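Local coordinates for uncharacterized protein (Bacteroides fragilis, PDB 4OUQ) that is of unknown function but belongs to the DUF4783 family, whose NTF2-like fold packs helices against a strongly curved mixed beta sheet, at residues A[6-9]-A[10-14]; A[19-22]-A[23-26]. One frame throughout, in Å; residues are numbered along the deposited sequence.

Interaction 1: residues A[6-9]-A[10-14]; sequences VGVV and VAFKK
K13 runs back along V9, one turn earlier in the same helix, and its aliphatic chain can be followed atom by atom. CB lies near the backbone oxygen of V9; with CG anti to the carbonyl carbon (chi1 -79°), the next methylene comes closer to that oxygen, K13 CG to V9 O 3.3 Å. CD moves on toward the valine methyl, and K13 CE packs on it at 3.7 Å from V9 CG1, the two side chains lying side by side and pointing the same way. A bend at chi4 (-73°) then turns NZ off the line of the chain, and it is hydrogen-bonded to the backbone oxygen of F60. The scaffold is the first alpha helix of an NTF2-like fold, and four successive i to i+4 backbone bonds join its turns. That from K13 N to V9 O is 3.0 Å long. V8 and F12 form a second pair pointing the same way: V8 CG1 touches the ring at F12 CE2, 3.8 Å apart. This side of the helix is buried, with F12 meeting the ring of F60 and touching I87, and V8 resting on F91. V6 and V10 make a lighter contact, V6 CG1 to V10 CG2 at 4.0 Å.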
loop_
_atom_site.group_PDB
_atom_site.type_symbol
_atom_site.label_atom_id
_atom_site.label_comp_id
_atom_site.label_asym_id
_atom_site.label_seq_id
_atom_site.Cartn_x
_atom_site.Cartn_y
_atom_site.Cartn_z
ATOM N N VAL A 6 -4.838 7.822 7.844
ATOM C CA VAL A 6 -4.994 6.826 8.889
ATOM C C VAL A 6 -5.619 5.550 8.340
ATOM O O VAL A 6 -5.339 4.451 8.798
ATOM C CB VAL A 6 -5.940 7.420 9.987
ATOM C CG1 VAL A 6 -6.428 6.382 10.977
ATOM C CG2 VAL A 6 -5.252 8.536 10.737
ATOM N N GLY A 7 -6.623 5.716 7.455
ATOM C CA GLY A 7 -7.289 4.586 6.915
ATOM C C GLY A 7 -6.405 3.600 6.153
ATOM O O GLY A 7 -6.721 2.425 6.051
ATOM N N VAL A 8 -5.341 4.104 5.543
ATOM C CA VAL A 8 -4.402 3.266 4.826
ATOM C C VAL A 8 -3.671 2.341 5.781
ATOM O O VAL A 8 -3.540 1.175 5.528
ATOM C CB VAL A 8 -3.455 4.118 4.020
ATOM C CG1 VAL A 8 -2.286 3.288 3.500
ATOM C CG2 VAL A 8 -4.251 4.789 2.858
ATOM N N VAL A 9 -3.198 2.929 6.874
ATOM C CA VAL A 9 -2.432 2.177 7.880
ATOM C C VAL A 9 -3.355 1.121 8.503
ATOM O O VAL A 9 -2.976 -0.010 8.667
ATOM C CB VAL A 9 -1.890 3.108 8.958
ATOM C CG1 VAL A 9 -1.211 2.286 10.056
ATOM C CG2 VAL A 9 -0.909 4.103 8.376
ATOM N N VAL A 10 -4.588 1.497 8.803
ATOM C CA VAL A 10 -5.583 0.566 9.362
ATOM C C VAL A 10 -5.854 -0.559 8.405
ATOM O O VAL A 10 -5.904 -1.721 8.789
ATOM C CB VAL A 10 -6.897 1.316 9.747
ATOM C CG1 VAL A 10 -7.977 0.323 10.142
ATOM C CG2 VAL A 10 -6.606 2.366 10.846
ATOM N N ALA A 11 -6.003 -0.230 7.123
ATOM C CA ALA A 11 -6.269 -1.276 6.128
ATOM C C ALA A 11 -5.106 -2.266 6.008
ATOM O O ALA A 11 -5.321 -3.472 5.980
ATOM C CB ALA A 11 -6.594 -0.638 4.787
ATOM N N PHE A 12 -3.902 -1.776 5.996
ATOM C CA PHE A 12 -2.724 -2.677 5.944
ATOM C C PHE A 12 -2.636 -3.528 7.197
ATOM O O PHE A 12 -2.350 -4.717 7.107
ATOM C CB PHE A 12 -1.448 -1.903 5.757
ATOM C CG PHE A 12 -1.111 -1.599 4.300
ATOM C CD1 PHE A 12 -0.725 -2.638 3.397
ATOM C CD2 PHE A 12 -1.051 -0.328 3.861
ATOM C CE1 PHE A 12 -0.449 -2.336 2.061
ATOM C CE2 PHE A 12 -0.700 -0.021 2.525
ATOM C CZ PHE A 12 -0.458 -1.022 1.647
ATOM N N LYS A 13 -2.909 -2.954 8.361
ATOM C CA LYS A 13 -2.849 -3.702 9.610
ATOM C C LYS A 13 -3.809 -4.932 9.624
ATOM O O LYS A 13 -3.543 -5.973 10.309
ATOM C CB LYS A 13 -3.195 -2.773 10.781
ATOM C CG LYS A 13 -2.063 -1.860 11.245
ATOM C CD LYS A 13 -2.539 -0.867 12.308
ATOM C CE LYS A 13 -1.374 -0.085 12.887
ATOM N NZ LYS A 13 -0.555 -0.938 13.785
ATOM N N LYS A 14 -4.923 -4.829 8.888
ATOM C CA LYS A 14 -5.923 -5.913 8.777
ATOM C C LYS A 14 -5.796 -6.769 7.501
ATOM O O LYS A 14 -6.521 -7.776 7.339
ATOM C CB LYS A 14 -7.308 -5.296 8.812
ATOM C CG LYS A 14 -7.557 -4.493 10.053
ATOM C CD LYS A 14 -9.009 -4.149 10.225
ATOM C CE LYS A 14 -9.460 -3.115 9.226
ATOM N NZ LYS A 14 -10.819 -2.720 9.627
#

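Interaction 2: residues A[19-22]-A[23-26]; sequences ELNR and YLGE
In R22, CG is set between its own backbone N and carbonyl carbon (chi1 69°), while in Y23 the ring carbon CG is anti to the carbonyl carbon (chi1 -58°); the two adjacent side chains therefore run side by side. The arginine has two conformers, and in the one described R22 CG lies over one face of the phenol ring in a CH-pi contact, 3.8 Å from the centroid of the Y23 ring and displaced toward its rim. The chain continues past R22 CD, which is 4.0 Å from Y23 CZ, and bends at chi3. Its guanidinium does not stack: its plane stands 70° from that of the ring, with Y23 CE2 at its edge. The backbone forms a type I beta turn from N21 to L24, closed by L24 N to N21 O at 3.1 Å. One residue earlier, Y23 N bonds to L20 O at 2.9 Å. L24 CG also approaches L20 O, and L24 CD1 reaches N21 CA at 3.9 Å. The turn leads helix 17-21 into short strand 24-25; Y23, just before the strand, and G25 within it make backbone hydrogen bonds with I100 of strand 97-107, and L20 packs between that strand and L48 and F52 of helix 41-54.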
loop_
_atom_site.group_PDB
_atom_site.type_symbol
_atom_site.label_atom_id
_atom_site.label_comp_id
_atom_site.label_asym_id
_atom_site.label_seq_id
_atom_site.Cartn_x
_atom_site.Cartn_y
_atom_site.Cartn_z
ATOM N N GLU A 19 -10.833 -1.826 2.044
ATOM C CA GLU A 19 -10.666 -0.558 2.729
ATOM C C GLU A 19 -9.596 0.273 2.046
ATOM O O GLU A 19 -9.624 1.483 2.139
ATOM C CB GLU A 19 -10.324 -0.746 4.223
ATOM C CG GLU A 19 -11.492 -1.137 5.088
ATOM C CD GLU A 19 -11.142 -1.246 6.567
ATOM O OE1 GLU A 19 -10.010 -0.955 6.981
ATOM O OE2 GLU A 19 -12.033 -1.660 7.324
ATOM N N LEU A 20 -8.602 -0.358 1.448
ATOM C CA LEU A 20 -7.570 0.410 0.693
ATOM C C LEU A 20 -8.147 1.040 -0.516
ATOM O O LEU A 20 -7.633 2.038 -0.992
ATOM C CB LEU A 20 -6.404 -0.454 0.229
ATOM C CG LEU A 20 -5.313 -0.743 1.184
ATOM C CD1 LEU A 20 -4.262 -1.644 0.593
ATOM C CD2 LEU A 20 -4.631 0.579 1.644
ATOM N N ASN A 21 -9.179 0.436 -1.069
ATOM C CA ASN A 21 -9.681 0.863 -2.364
ATOM C C ASN A 21 -10.008 2.338 -2.465
ATOM O O ASN A 21 -9.621 2.964 -3.438
ATOM C CB ASN A 21 -10.851 0.009 -2.806
ATOM C CG ASN A 21 -11.334 0.366 -4.219
ATOM O OD1 ASN A 21 -12.415 0.903 -4.387
ATOM N ND2 ASN A 21 -10.489 0.129 -5.222
ATOM N N ARG A 22 -10.631 2.936 -1.419
ATOM C CA ARG A 22 -10.991 4.351 -1.470
ATOM C C ARG A 22 -9.770 5.280 -1.433
ATOM O O ARG A 22 -9.905 6.462 -1.705
ATOM C CB ARG A 22 -11.971 4.757 -0.342
ATOM C CG ARG A 22 -11.374 4.733 1.069
ATOM C CD ARG A 22 -12.369 5.254 2.121
ATOM N NE ARG A 22 -13.469 4.318 2.342
ATOM C CZ ARG A 22 -13.340 3.135 2.932
ATOM N NH1 ARG A 22 -12.139 2.688 3.335
ATOM N NH2 ARG A 22 -14.391 2.373 3.063
ATOM N N TYR A 23 -8.599 4.734 -1.112
ATOM C CA TYR A 23 -7.380 5.519 -1.050
ATOM C C TYR A 23 -6.486 5.315 -2.280
ATOM O O TYR A 23 -5.429 5.884 -2.345
ATOM C CB TYR A 23 -6.593 5.190 0.233
ATOM C CG TYR A 23 -7.405 5.433 1.469
ATOM C CD1 TYR A 23 -7.566 6.690 1.942
ATOM C CD2 TYR A 23 -7.854 4.382 2.238
ATOM C CE1 TYR A 23 -8.351 6.938 3.042
ATOM C CE2 TYR A 23 -8.607 4.598 3.371
ATOM C CZ TYR A 23 -8.820 5.873 3.784
ATOM O OH TYR A 23 -9.540 6.129 4.914
ATOM N N LEU A 24 -6.905 4.420 -3.201
ATOM C CA LEU A 24 -6.117 4.188 -4.435
ATOM C C LEU A 24 -6.417 5.220 -5.477
ATOM O O LEU A 24 -7.587 5.582 -5.709
ATOM C CB LEU A 24 -6.372 2.787 -4.991
ATOM C CG LEU A 24 -5.981 1.639 -4.079
ATOM C CD1 LEU A 24 -6.476 0.291 -4.545
ATOM C CD2 LEU A 24 -4.480 1.581 -3.912
ATOM N N GLY A 25 -5.362 5.774 -6.087
ATOM C CA GLY A 25 -5.494 6.612 -7.197
ATOM C C GLY A 25 -5.997 5.865 -8.424
ATOM O O GLY A 25 -6.077 4.652 -8.442
ATOM N N GLU A 26 -6.279 6.609 -9.475
ATOM C CA GLU A 26 -6.847 5.997 -10.660
ATOM C C GLU A 26 -5.806 5.178 -11.444
ATOM O O GLU A 26 -6.166 4.257 -12.172
ATOM C CB GLU A 26 -7.579 7.019 -11.508
ATOM C CG GLU A 26 -8.910 7.445 -10.856
ATOM C CD GLU A 26 -9.904 6.287 -10.746
ATOM O OE1 GLU A 26 -10.305 5.771 -11.777
ATOM O OE2 GLU A 26 -10.274 5.892 -9.643
#

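Overall arrangement
From the N terminus the chain first enters helix 6-14, where interaction 1 joins consecutive turns; a short connection brings it to helix 17-21, and interaction 2 turns it from there into strand 24-25. Each contact closes only a local loop, and the two follow in series, neither nesting nor crossing. Their centres are 11 Å apart, yet they touch directly: a salt bridge links K14 NZ to E19 OE2 at 2.8 Å, A11 packs against E19, and V8 CG2 meets Y23 CG at 3.5 Å. Interaction 1 packs on strands 57-67 and 83-94 of the curved sheet; interaction 2 meets strand 97-107 of the same sheet and also helix 41-54.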